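Local coordinates for protein P35 (Autographa californica nucleopolyhedrovirus, PDB 1P35) that inhibits caspases of the infected insect host, blocking the apoptotic response to baculovirus infection, and also suppresses the host RNA interference response, at residues V2-E7 / I129-K134; P41-F46 / K116-H121; S108-K113 / Y135-L140; A150-K155 / Q164-E169. All blocks are in the same frame, centred on the assembly; numbering follows the deposited sequence.

In the fold
All four contacts are mainly apolar, and all but contact 2 are buried. Contacts 1 and 2 lay helices 126-135 and 110-120 on neighbouring antiparallel strands, 2-4 and 42-48, joined by backbone bonds such as F4 O to L43 N. Contact 3 uses helix 110-120 again, with the short helix 137-140, and touches both. Contact 4 lies among the strands themselves, where 148-154 and 164-170 face each other. Chemistry follows place: aromatic rings in contact 1; buried leucines with a histidine and a proline at the partly exposed end in contact 2; leucines with a lysine methylene in contact 3; alanine, cysteine and leucines with a phenylalanine and the aliphatic part of a glutamine in contact 4.

Contact 1: residues V2-E7 / I129-K134; sequences VIFPVE and IEAYEK
F4 and Y132 cross at about a right angle where helix 126-135 packs on the short edge strand 2-4, a helix-on-sheet layer of the P35 fold. Their rings form an offset edge-to-face pair, with the edge of Y132 turned to the face of F4; the centroids are 5.9 Å apart and the planes stand at 69°. F4 can be followed outward from the strand. Its CB lies 4.1 Å from Y132 CD2, and CG meets the same ring carbon at 4.0 Å. The next atom, CD1, lies between the tyrosine ring and its CB, 3.9 Å from Y132 CB and still near Y132 CD2. F4 CE1 then reaches the helix backbone, 4.0 Å from Y132 N, while CZ at the tip has begun to part from the helix. With CG of F4 opposite the backbone nitrogen (chi1 176°), the ring leaves the strand directly for the helix. A large flat residue suits the strand because it spans the distance from strand to helix surface, and an alanine suits the helix because its single methyl lets the ring come in close. Beyond this pair, F4 also meets Y123 edge-to-face, and the ring of Y132 meets that of F114, making an aromatic cluster. A131 CB comes to the edge of the F4 ring, near its plane, 4.3 Å from F4 CE1.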
loop_
_atom_site.group_PDB
_atom_site.type_symbol
_atom_site.label_atom_id
_atom_site.label_comp_id
_atom_site.label_asym_id
_atom_site.label_seq_id
_atom_site.Cartn_x
_atom_site.Cartn_y
_atom_site.Cartn_z
ATOM N N VAL A 2 -19.529 16.562 -11.987
ATOM C CA VAL A 2 -19.922 17.544 -13.034
ATOM C C VAL A 2 -18.812 18.550 -12.830
ATOM O O VAL A 2 -18.821 19.354 -11.882
ATOM C CB VAL A 2 -21.296 18.175 -12.711
ATOM C CG1 VAL A 2 -21.706 19.150 -13.769
ATOM C CG2 VAL A 2 -22.312 17.070 -12.538
ATOM N N ILE A 3 -17.813 18.448 -13.673
ATOM C CA ILE A 3 -16.639 19.308 -13.540
ATOM C C ILE A 3 -16.597 20.538 -14.421
ATOM O O ILE A 3 -16.999 20.503 -15.578
ATOM C CB ILE A 3 -15.388 18.451 -13.754
ATOM C CG1 ILE A 3 -15.380 17.343 -12.683
ATOM C CG2 ILE A 3 -14.124 19.291 -13.697
ATOM C CD1 ILE A 3 -14.140 16.438 -12.717
ATOM N N PHE A 4 -16.104 21.632 -13.851
ATOM C CA PHE A 4 -15.978 22.910 -14.561
ATOM C C PHE A 4 -14.635 23.475 -14.149
ATOM O O PHE A 4 -14.219 23.298 -13.012
ATOM C CB PHE A 4 -17.057 23.914 -14.107
ATOM C CG PHE A 4 -16.916 25.277 -14.732
ATOM C CD1 PHE A 4 -17.458 25.534 -15.984
ATOM C CD2 PHE A 4 -16.102 26.253 -14.137
ATOM C CE1 PHE A 4 -17.178 26.742 -16.653
ATOM C CE2 PHE A 4 -15.806 27.467 -14.786
ATOM C CZ PHE A 4 -16.345 27.707 -16.055
ATOM N N PRO A 5 -13.885 24.084 -15.069
ATOM C CA PRO A 5 -13.995 24.327 -16.507
ATOM C C PRO A 5 -14.230 22.982 -17.183
ATOM O O PRO A 5 -13.812 21.962 -16.655
ATOM C CB PRO A 5 -12.616 24.864 -16.849
ATOM C CG PRO A 5 -12.289 25.684 -15.617
ATOM C CD PRO A 5 -12.644 24.680 -14.540
ATOM N N VAL A 6 -14.846 22.973 -18.361
ATOM C CA VAL A 6 -15.126 21.703 -19.017
ATOM C C VAL A 6 -13.955 20.993 -19.708
ATOM O O VAL A 6 -14.061 19.827 -20.091
ATOM C CB VAL A 6 -16.294 21.853 -20.009
ATOM C CG1 VAL A 6 -17.590 22.157 -19.240
ATOM C CG2 VAL A 6 -15.980 22.973 -21.006
ATOM N N GLU A 7 -12.839 21.680 -19.880
ATOM C CA GLU A 7 -11.683 21.037 -20.501
ATOM C C GLU A 7 -11.263 19.858 -19.595
ATOM O O GLU A 7 -11.378 18.696 -19.966
ATOM C CB GLU A 7 -10.527 22.052 -20.615
ATOM C CG GLU A 7 -10.147 22.686 -19.261
ATOM C CD GLU A 7 -9.058 23.741 -19.333
ATOM O OE1 GLU A 7 -7.952 23.417 -19.821
ATOM O OE2 GLU A 7 -9.313 24.885 -18.884
ATOM N N ILE A 129 -19.395 31.385 -17.964
ATOM C CA ILE A 129 -20.683 31.302 -17.322
ATOM C C ILE A 129 -21.695 30.579 -18.177
ATOM O O ILE A 129 -22.550 29.865 -17.664
ATOM C CB ILE A 129 -21.168 32.717 -16.922
ATOM C CG1 ILE A 129 -20.266 33.218 -15.798
ATOM C CG2 ILE A 129 -22.628 32.692 -16.479
ATOM C CD1 ILE A 129 -20.450 34.636 -15.431
ATOM N N GLU A 130 -21.583 30.729 -19.483
ATOM C CA GLU A 130 -22.533 30.067 -20.348
ATOM C C GLU A 130 -22.179 28.592 -20.473
ATOM O O GLU A 130 -23.061 27.751 -20.587
ATOM C CB GLU A 130 -22.565 30.736 -21.727
ATOM C CG GLU A 130 -22.910 32.242 -21.665
ATOM C CD GLU A 130 -23.230 32.852 -23.026
ATOM O OE1 GLU A 130 -22.466 32.610 -23.991
ATOM O OE2 GLU A 130 -24.241 33.587 -23.117
ATOM N N ALA A 131 -20.885 28.292 -20.425
ATOM C CA ALA A 131 -20.432 26.911 -20.545
ATOM C C ALA A 131 -21.012 26.096 -19.380
ATOM O O ALA A 131 -21.610 25.023 -19.581
ATOM C CB ALA A 131 -18.937 26.867 -20.528
ATOM N N TYR A 132 -20.849 26.649 -18.178
ATOM C CA TYR A 132 -21.359 26.064 -16.959
ATOM C C TYR A 132 -22.878 25.804 -17.013
ATOM O O TYR A 132 -23.349 24.715 -16.658
ATOM C CB TYR A 132 -21.038 26.980 -15.760
ATOM C CG TYR A 132 -21.567 26.404 -14.451
ATOM C CD1 TYR A 132 -22.885 26.593 -14.076
ATOM C CD2 TYR A 132 -20.780 25.592 -13.658
ATOM C CE1 TYR A 132 -23.421 25.981 -12.955
ATOM C CE2 TYR A 132 -21.320 24.964 -12.506
ATOM C CZ TYR A 132 -22.649 25.164 -12.176
ATOM O OH TYR A 132 -23.228 24.492 -11.086
ATOM N N GLU A 133 -23.642 26.814 -17.416
ATOM C CA GLU A 133 -25.100 26.702 -17.489
ATOM C C GLU A 133 -25.525 25.713 -18.565
ATOM O O GLU A 133 -26.587 25.065 -18.464
ATOM C CB GLU A 133 -25.741 28.085 -17.750
ATOM C CG GLU A 133 -27.245 28.050 -18.080
ATOM C CD GLU A 133 -27.922 29.411 -17.937
ATOM O OE1 GLU A 133 -27.325 30.401 -18.396
ATOM O OE2 GLU A 133 -29.051 29.485 -17.385
ATOM N N LYS A 134 -24.701 25.585 -19.595
ATOM C CA LYS A 134 -25.011 24.640 -20.671
ATOM C C LYS A 134 -24.573 23.202 -20.367
ATOM O O LYS A 134 -25.312 22.251 -20.613
ATOM C CB LYS A 134 -24.320 25.040 -21.964
ATOM C CG LYS A 134 -24.750 24.127 -23.135
ATOM C CD LYS A 134 -24.049 24.536 -24.419
ATOM C CE LYS A 134 -24.605 23.794 -25.631
ATOM N NZ LYS A 134 -23.813 24.238 -26.822
#

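Contact 2: residues P41-F46 / K116-H121; sequences PVLMMF and KILKSH
L43 reaches from strand 42-48 into the end of helix 110-120, and its two methyls divide the work. CD1 packs against L118 CD2 at 3.6 Å, a close methyl-to-methyl contact in the buried part. CD2 turns to H121 and makes an off-centre CH-pi contact, 4.2 Å from the ring centroid and 30° off the ring normal. A branched leucine suits the place because it can serve both neighbours; with CG set opposite the carbonyl carbon (chi1 -44°), the fork opens toward the helix. S120 OG sits on the other side of the imidazole plane, 3.4 Å above it and toward the rim, so the ring lies between a methyl and a hydroxyl. That hydroxyl is itself steered by its hydrogen bond to I117 O, at 2.7 Å, which turns it back onto its own helix.

The methyl packing slackens toward M45, farther along the strand, where M45 CE stays 4.6 Å from I117 CG2, a looser apolar approach. The other end, where P41 and H121 are partly exposed to solvent, is still close, but through a carbonyl oxygen: P41 CD approaches H121 O at 3.5 Å and keeps 4.3 Å from H121 CB. A proline here gives a rigid apolar surface before the strand begins. Strand 42-48 runs between strands 2-4 and 148-154, whose V153 touches both P41 and H121, while I129 and Y132 of helix 126-135 cover L118 from the next helix.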
loop_
_atom_site.group_PDB
_atom_site.type_symbol
_atom_site.label_atom_id
_atom_site.label_comp_id
_atom_site.label_asym_id
_atom_site.label_seq_id
_atom_site.Cartn_x
_atom_site.Cartn_y
_atom_site.Cartn_z
ATOM N N PRO A 41 -9.592 27.968 -9.888
ATOM C CA PRO A 41 -9.957 26.666 -9.329
ATOM C C PRO A 41 -10.857 25.772 -10.206
ATOM O O PRO A 41 -11.509 26.215 -11.183
ATOM C CB PRO A 41 -10.642 27.040 -8.018
ATOM C CG PRO A 41 -10.139 28.534 -7.762
ATOM C CD PRO A 41 -10.249 29.055 -9.138
ATOM N N VAL A 42 -10.842 24.494 -9.845
ATOM C CA VAL A 42 -11.666 23.482 -10.473
ATOM C C VAL A 42 -12.899 23.469 -9.548
ATOM O O VAL A 42 -12.759 23.414 -8.318
ATOM C CB VAL A 42 -10.976 22.078 -10.407
ATOM C CG1 VAL A 42 -11.926 20.999 -10.904
ATOM C CG2 VAL A 42 -9.683 22.081 -11.207
ATOM N N LEU A 43 -14.083 23.570 -10.132
ATOM C CA LEU A 43 -15.328 23.503 -9.371
ATOM C C LEU A 43 -15.977 22.153 -9.749
ATOM O O LEU A 43 -16.418 21.964 -10.887
ATOM C CB LEU A 43 -16.276 24.642 -9.767
ATOM C CG LEU A 43 -15.610 26.020 -9.898
ATOM C CD1 LEU A 43 -16.639 27.132 -10.052
ATOM C CD2 LEU A 43 -14.749 26.261 -8.660
ATOM N N MET A 44 -15.957 21.198 -8.829
ATOM C CA MET A 44 -16.586 19.918 -9.090
ATOM C C MET A 44 -17.890 19.892 -8.293
ATOM O O MET A 44 -17.896 20.175 -7.109
ATOM C CB MET A 44 -15.687 18.765 -8.659
ATOM C CG MET A 44 -16.392 17.409 -8.754
ATOM S SD MET A 44 -15.370 15.928 -8.502
ATOM C CE MET A 44 -14.890 16.042 -6.750
ATOM N N MET A 45 -18.995 19.577 -8.930
ATOM C CA MET A 45 -20.250 19.581 -8.192
ATOM C C MET A 45 -21.024 18.354 -8.448
ATOM O O MET A 45 -20.867 17.735 -9.493
ATOM C CB MET A 45 -21.080 20.788 -8.590
ATOM C CG MET A 45 -20.283 22.121 -8.611
ATOM S SD MET A 45 -21.481 23.448 -8.557
ATOM C CE MET A 45 -20.454 24.813 -9.267
ATOM N N PHE A 46 -21.859 17.952 -7.503
ATOM C CA PHE A 46 -22.639 16.764 -7.787
ATOM C C PHE A 46 -23.765 16.644 -6.786
ATOM O O PHE A 46 -23.741 17.233 -5.680
ATOM C CB PHE A 46 -21.716 15.514 -7.796
ATOM C CG PHE A 46 -20.938 15.287 -6.488
ATOM C CD1 PHE A 46 -21.565 14.713 -5.368
ATOM C CD2 PHE A 46 -19.572 15.628 -6.394
ATOM C CE1 PHE A 46 -20.863 14.468 -4.177
ATOM C CE2 PHE A 46 -18.846 15.395 -5.203
ATOM C CZ PHE A 46 -19.498 14.806 -4.085
ATOM N N LYS A 116 -23.017 33.664 -9.178
ATOM C CA LYS A 116 -22.395 34.288 -8.000
ATOM C C LYS A 116 -21.247 33.386 -7.625
ATOM O O LYS A 116 -20.139 33.856 -7.362
ATOM C CB LYS A 116 -23.376 34.377 -6.811
ATOM C CG LYS A 116 -22.820 35.064 -5.521
ATOM C CD LYS A 116 -23.413 34.487 -4.167
ATOM C CE LYS A 116 -22.826 33.076 -3.811
ATOM N NZ LYS A 116 -23.322 32.373 -2.560
ATOM N N ILE A 117 -21.504 32.076 -7.614
ATOM C CA ILE A 117 -20.466 31.125 -7.243
ATOM C C ILE A 117 -19.264 31.162 -8.182
ATOM O O ILE A 117 -18.134 31.235 -7.714
ATOM C CB ILE A 117 -21.032 29.694 -7.093
ATOM C CG1 ILE A 117 -21.984 29.645 -5.880
ATOM C CG2 ILE A 117 -19.888 28.707 -6.912
ATOM C CD1 ILE A 117 -22.827 28.332 -5.759
ATOM N N LEU A 118 -19.501 31.135 -9.483
ATOM C CA LEU A 118 -18.386 31.237 -10.410
ATOM C C LEU A 118 -17.590 32.492 -10.080
ATOM O O LEU A 118 -16.361 32.441 -9.990
ATOM C CB LEU A 118 -18.848 31.342 -11.872
ATOM C CG LEU A 118 -19.694 30.177 -12.409
ATOM C CD1 LEU A 118 -19.661 30.215 -13.914
ATOM C CD2 LEU A 118 -19.134 28.843 -11.966
ATOM N N LYS A 119 -18.291 33.617 -9.890
ATOM C CA LYS A 119 -17.592 34.872 -9.624
ATOM C C LYS A 119 -16.704 34.812 -8.393
ATOM O O LYS A 119 -15.606 35.337 -8.413
ATOM C CB LYS A 119 -18.563 36.043 -9.464
ATOM C CG LYS A 119 -17.843 37.372 -9.127
ATOM C CD LYS A 119 -18.786 38.539 -9.167
ATOM C CE LYS A 119 -18.045 39.851 -9.246
ATOM N NZ LYS A 119 -19.003 40.919 -9.656
ATOM N N SER A 120 -17.171 34.200 -7.308
ATOM C CA SER A 120 -16.320 34.130 -6.139
ATOM C C SER A 120 -15.047 33.376 -6.457
ATOM O O SER A 120 -14.099 33.440 -5.687
ATOM C CB SER A 120 -17.020 33.432 -4.954
ATOM O OG SER A 120 -17.350 32.087 -5.257
ATOM N N HIS A 121 -15.027 32.654 -7.583
ATOM C CA HIS A 121 -13.831 31.884 -7.969
ATOM C C HIS A 121 -13.107 32.467 -9.162
ATOM O O HIS A 121 -12.290 31.817 -9.820
ATOM C CB HIS A 121 -14.208 30.408 -8.176
ATOM C CG HIS A 121 -14.646 29.760 -6.911
ATOM N ND1 HIS A 121 -13.829 29.709 -5.805
ATOM C CD2 HIS A 121 -15.840 29.249 -6.526
ATOM C CE1 HIS A 121 -14.493 29.191 -4.788
ATOM N NE2 HIS A 121 -15.719 28.908 -5.195
#

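Contact 3: residues S108-K113 / Y135-L140; sequences SVLKSK and YCLPKL
L110 meets L137 and L140 with no flat group between them; the ring that all three leucines touch is that of Y132, on helix 126-135, which lies between the two segments in sequence. They gather toward the hydroxyl end of that ring: L137 CD1 comes to its edge, not far from its plane and 4.0 Å from Y132 CE1, and L140 CD1 packs by the hydroxyl. Between the segments themselves the contact is purely aliphatic. L110 CD2 is the most engaged atom, 3.7 Å from L140 CB and 3.8 Å from L140 CD1, while L110 CG faces L137 CD1 at 4.0 Å. L110 and L137 slide past each other in opposite directions, each with CG opposite its backbone nitrogen (chi1 -179° and -170°). The second methyl of L137, CD2, is met from the outside by K111 CG at 4.1 Å, the two side chains crossing at about a right angle. Lysine suits this exposed border: its methylene covers the leucine while the extended chain runs outward, touching the side chain of E133. Both helical pieces are weakly bonded; in the second, L140 N bonds back to L137 O at 2.8 Å, and that tight turn brings L137 and L140 to the same partner. Inward, L140 also rests on V2. The start of helix 110-120 and the short helix 137-140 thus pack by leucines beside Y132, within the helical layer that lies on strands 2-4 and 42-48 in P35.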
loop_
_atom_site.group_PDB
_atom_site.type_symbol
_atom_site.label_atom_id
_atom_site.label_comp_id
_atom_site.label_asym_id
_atom_site.label_seq_id
_atom_site.Cartn_x
_atom_site.Cartn_y
_atom_site.Cartn_z
ATOM N N SER A 108 -32.572 23.444 -5.039
ATOM C CA SER A 108 -33.535 24.511 -5.311
ATOM C C SER A 108 -32.972 25.923 -5.412
ATOM O O SER A 108 -33.631 26.788 -5.988
ATOM C CB SER A 108 -34.670 24.560 -4.247
ATOM O OG SER A 108 -35.458 23.388 -4.176
ATOM N N VAL A 109 -31.799 26.193 -4.848
ATOM C CA VAL A 109 -31.262 27.546 -4.950
ATOM C C VAL A 109 -30.078 27.718 -5.902
ATOM O O VAL A 109 -29.661 28.856 -6.148
ATOM C CB VAL A 109 -30.845 28.129 -3.532
ATOM C CG1 VAL A 109 -32.058 28.230 -2.628
ATOM C CG2 VAL A 109 -29.804 27.247 -2.874
ATOM N N LEU A 110 -29.546 26.611 -6.434
ATOM C CA LEU A 110 -28.363 26.654 -7.313
ATOM C C LEU A 110 -28.443 27.481 -8.592
ATOM O O LEU A 110 -27.476 28.137 -8.936
ATOM C CB LEU A 110 -27.874 25.227 -7.663
ATOM C CG LEU A 110 -26.625 25.150 -8.567
ATOM C CD1 LEU A 110 -25.461 25.886 -7.912
ATOM C CD2 LEU A 110 -26.236 23.685 -8.827
ATOM N N LYS A 111 -29.562 27.428 -9.314
ATOM C CA LYS A 111 -29.693 28.209 -10.536
ATOM C C LYS A 111 -29.554 29.708 -10.280
ATOM O O LYS A 111 -28.975 30.444 -11.101
ATOM C CB LYS A 111 -31.036 27.979 -11.225
ATOM C CG LYS A 111 -31.114 28.723 -12.557
ATOM C CD LYS A 111 -32.279 28.280 -13.433
ATOM C CE LYS A 111 -32.045 28.666 -14.912
ATOM N NZ LYS A 111 -33.102 28.107 -15.824
ATOM N N SER A 112 -30.080 30.162 -9.140
ATOM C CA SER A 112 -30.000 31.580 -8.828
ATOM C C SER A 112 -28.680 31.941 -8.176
ATOM O O SER A 112 -28.335 33.117 -8.098
ATOM C CB SER A 112 -31.171 32.008 -7.934
ATOM O OG SER A 112 -31.152 31.364 -6.675
ATOM N N LYS A 113 -27.940 30.939 -7.710
ATOM C CA LYS A 113 -26.647 31.208 -7.081
ATOM C C LYS A 113 -25.409 30.851 -7.908
ATOM O O LYS A 113 -24.310 31.292 -7.564
ATOM C CB LYS A 113 -26.515 30.476 -5.732
ATOM C CG LYS A 113 -27.292 31.053 -4.550
ATOM C CD LYS A 113 -26.711 30.487 -3.248
ATOM C CE LYS A 113 -27.244 31.177 -1.990
ATOM N NZ LYS A 113 -26.506 30.723 -0.755
ATOM N N TYR A 135 -23.376 23.045 -19.812
ATOM C CA TYR A 135 -22.872 21.702 -19.611
ATOM C C TYR A 135 -22.911 21.111 -18.213
ATOM O O TYR A 135 -22.898 19.888 -18.074
ATOM C CB TYR A 135 -21.449 21.628 -20.150
ATOM C CG TYR A 135 -21.356 21.959 -21.625
ATOM C CD1 TYR A 135 -21.949 21.125 -22.585
ATOM C CD2 TYR A 135 -20.617 23.062 -22.064
ATOM C CE1 TYR A 135 -21.797 21.374 -23.967
ATOM C CE2 TYR A 135 -20.455 23.332 -23.434
ATOM C CZ TYR A 135 -21.046 22.476 -24.376
ATOM O OH TYR A 135 -20.864 22.711 -25.710
ATOM N N CYS A 136 -22.952 21.978 -17.201
ATOM C CA CYS A 136 -22.956 21.563 -15.815
ATOM C C CYS A 136 -24.305 21.712 -15.102
ATOM O O CYS A 136 -24.816 20.742 -14.542
ATOM C CB CYS A 136 -21.908 22.369 -15.044
ATOM S SG CYS A 136 -20.204 22.303 -15.740
ATOM N N LEU A 137 -24.892 22.915 -15.130
ATOM C CA LEU A 137 -26.133 23.145 -14.403
ATOM C C LEU A 137 -27.156 22.043 -14.560
ATOM O O LEU A 137 -27.661 21.527 -13.551
ATOM C CB LEU A 137 -26.768 24.466 -14.802
ATOM C CG LEU A 137 -27.918 24.809 -13.857
ATOM C CD1 LEU A 137 -27.305 25.358 -12.540
ATOM C CD2 LEU A 137 -28.848 25.839 -14.489
ATOM N N PRO A 138 -27.422 21.606 -15.823
ATOM C CA PRO A 138 -28.409 20.543 -16.132
ATOM C C PRO A 138 -28.156 19.179 -15.418
ATOM O O PRO A 138 -29.083 18.394 -15.204
ATOM C CB PRO A 138 -28.322 20.399 -17.674
ATOM C CG PRO A 138 -27.870 21.797 -18.147
ATOM C CD PRO A 138 -26.738 22.036 -17.051
ATOM N N LYS A 139 -26.912 18.895 -15.043
ATOM C CA LYS A 139 -26.635 17.623 -14.393
ATOM C C LYS A 139 -26.755 17.781 -12.881
ATOM O O LYS A 139 -26.583 16.819 -12.142
ATOM C CB LYS A 139 -25.225 17.121 -14.791
ATOM C CG LYS A 139 -24.986 17.002 -16.357
ATOM C CD LYS A 139 -26.131 16.188 -17.010
ATOM C CE LYS A 139 -26.119 14.741 -16.533
ATOM N NZ LYS A 139 -27.329 13.932 -16.881
ATOM N N LEU A 140 -27.086 19.003 -12.447
ATOM C CA LEU A 140 -27.193 19.348 -11.025
ATOM C C LEU A 140 -28.589 19.718 -10.535
ATOM O O LEU A 140 -28.855 19.632 -9.346
ATOM C CB LEU A 140 -26.219 20.489 -10.714
ATOM C CG LEU A 140 -24.744 20.106 -10.913
ATOM C CD1 LEU A 140 -23.899 21.309 -10.683
ATOM C CD2 LEU A 140 -24.301 18.940 -9.915
#

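Contact 4: residues A150-K155 / Q164-E169; sequences AVCVLK and QVLSFE
A150 begins a row of three inward-facing residues on strand 148-154 that meets three on strand 164-170, across the apolar interior between facing strands of the P35 beta fold. The two strands run roughly antiparallel (146°), with axes 9.3 Å apart; both pair with strand 98-106, and they meet each other only through side chains. A150 CB lies 4.1 Å from both F168 CE2 and F168 CZ; the small methyl leaves room for the large ring opposite. C152 follows two residues on, its SG 3.5 Å from L166 CD2, the shortest approach between the segments, with C152 CB a little farther from the same methyl. A slim thiol suits this place, where SG comes closest to the facing methyl. L166 and F168 both hold CG between the backbone nitrogen and carbonyl carbon (chi1 69° and 63°), a less common setting that raises them toward the facing strand. L154 ends the row, crossing the bent chain of Q164 at about a right angle, with its CD2 3.8 Å from Q164 CG. Strand 42-48 adds to this core, with F46 touching A150 and C152, and M44 touching L166. Q164 suits the place by its aliphatic part, whereas its amide oxygen is buried here with no polar partner in the model: OE1 meets the leucine methyls instead, 3.9 Å from both L154 CD1 and L154 CD2.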
loop_
_atom_site.group_PDB
_atom_site.type_symbol
_atom_site.label_atom_id
_atom_site.label_comp_id
_atom_site.label_asym_id
_atom_site.label_seq_id
_atom_site.Cartn_x
_atom_site.Cartn_y
_atom_site.Cartn_z
ATOM N N ALA A 150 -23.289 19.162 -3.700
ATOM C CA ALA A 150 -21.999 19.337 -3.036
ATOM C C ALA A 150 -21.152 20.155 -4.000
ATOM O O ALA A 150 -21.045 19.785 -5.168
ATOM C CB ALA A 150 -21.323 17.949 -2.753
ATOM N N VAL A 151 -20.551 21.253 -3.511
ATOM C CA VAL A 151 -19.733 22.137 -4.364
ATOM C C VAL A 151 -18.302 21.961 -3.872
ATOM O O VAL A 151 -17.982 22.300 -2.734
ATOM C CB VAL A 151 -20.184 23.604 -4.193
ATOM C CG1 VAL A 151 -19.311 24.520 -5.032
ATOM C CG2 VAL A 151 -21.700 23.747 -4.546
ATOM N N CYS A 152 -17.451 21.401 -4.718
ATOM C CA CYS A 152 -16.080 21.096 -4.329
ATOM C C CYS A 152 -15.060 21.963 -5.056
ATOM O O CYS A 152 -15.022 21.954 -6.277
ATOM C CB CYS A 152 -15.884 19.620 -4.589
ATOM S SG CYS A 152 -17.341 18.655 -3.850
ATOM N N VAL A 153 -14.248 22.724 -4.317
ATOM C CA VAL A 153 -13.295 23.629 -4.970
ATOM C C VAL A 153 -11.873 23.135 -4.827
ATOM O O VAL A 153 -11.464 22.719 -3.763
ATOM C CB VAL A 153 -13.337 25.090 -4.419
ATOM C CG1 VAL A 153 -12.372 25.961 -5.237
ATOM C CG2 VAL A 153 -14.764 25.679 -4.497
ATOM N N LEU A 154 -11.134 23.137 -5.930
ATOM C CA LEU A 154 -9.768 22.687 -5.887
ATOM C C LEU A 154 -8.882 23.858 -6.248
ATOM O O LEU A 154 -8.922 24.326 -7.381
ATOM C CB LEU A 154 -9.555 21.542 -6.880
ATOM C CG LEU A 154 -8.179 20.868 -6.815
ATOM C CD1 LEU A 154 -8.013 20.288 -5.427
ATOM C CD2 LEU A 154 -8.065 19.726 -7.877
ATOM N N LYS A 155 -8.109 24.346 -5.274
ATOM C CA LYS A 155 -7.186 25.450 -5.509
ATOM C C LYS A 155 -6.270 25.004 -6.640
ATOM O O LYS A 155 -5.875 23.853 -6.677
ATOM C CB LYS A 155 -6.372 25.748 -4.238
ATOM C CG LYS A 155 -7.199 26.289 -3.047
ATOM C CD LYS A 155 -6.334 26.712 -1.822
ATOM C CE LYS A 155 -7.185 27.348 -0.700
ATOM N NZ LYS A 155 -6.381 27.840 0.471
ATOM N N GLN A 164 -6.916 13.912 -5.416
ATOM C CA GLN A 164 -7.650 15.064 -4.896
ATOM C C GLN A 164 -8.738 14.387 -4.096
ATOM O O GLN A 164 -9.461 13.572 -4.647
ATOM C CB GLN A 164 -8.267 15.906 -5.994
ATOM C CG GLN A 164 -7.414 16.033 -7.248
ATOM C CD GLN A 164 -6.033 16.488 -6.958
ATOM O OE1 GLN A 164 -5.792 17.178 -5.961
ATOM N NE2 GLN A 164 -5.101 16.132 -7.837
ATOM N N VAL A 165 -8.873 14.720 -2.807
ATOM C CA VAL A 165 -9.813 13.995 -1.969
ATOM C C VAL A 165 -10.786 14.864 -1.167
ATOM O O VAL A 165 -10.601 16.083 -1.028
ATOM C CB VAL A 165 -9.012 13.055 -1.017
ATOM C CG1 VAL A 165 -7.886 12.340 -1.807
ATOM C CG2 VAL A 165 -8.312 13.885 0.103
ATOM N N LEU A 166 -11.869 14.242 -0.704
ATOM C CA LEU A 166 -12.858 14.957 0.100
ATOM C C LEU A 166 -13.702 13.909 0.756
ATOM O O LEU A 166 -13.771 12.790 0.281
ATOM C CB LEU A 166 -13.757 15.868 -0.732
ATOM C CG LEU A 166 -14.772 15.224 -1.709
ATOM C CD1 LEU A 166 -16.101 14.998 -1.034
ATOM C CD2 LEU A 166 -15.032 16.151 -2.879
ATOM N N SER A 167 -14.302 14.274 1.882
ATOM C CA SER A 167 -15.206 13.402 2.594
ATOM C C SER A 167 -16.067 14.267 3.513
ATOM O O SER A 167 -15.612 15.266 4.030
ATOM C CB SER A 167 -14.446 12.328 3.384
ATOM O OG SER A 167 -13.432 12.887 4.206
ATOM N N PHE A 168 -17.315 13.877 3.712
ATOM C CA PHE A 168 -18.176 14.665 4.550
ATOM C C PHE A 168 -19.393 13.823 4.947
ATOM O O PHE A 168 -19.679 12.791 4.311
ATOM C CB PHE A 168 -18.578 15.961 3.788
ATOM C CG PHE A 168 -19.386 15.700 2.499
ATOM C CD1 PHE A 168 -20.662 15.139 2.554
ATOM C CD2 PHE A 168 -18.821 15.945 1.246
ATOM C CE1 PHE A 168 -21.367 14.807 1.366
ATOM C CE2 PHE A 168 -19.496 15.631 0.065
ATOM C CZ PHE A 168 -20.780 15.050 0.132
ATOM N N GLU A 169 -20.055 14.218 6.033
ATOM C CA GLU A 169 -21.272 13.541 6.454
ATOM C C GLU A 169 -22.459 14.391 6.044
ATOM O O GLU A 169 -22.397 15.621 6.040
ATOM C CB GLU A 169 -21.325 13.334 7.966
ATOM C CG GLU A 169 -20.539 12.145 8.428
ATOM C CD GLU A 169 -20.382 12.102 9.921
ATOM O OE1 GLU A 169 -21.381 12.342 10.606
ATOM O OE2 GLU A 169 -19.276 11.804 10.410
#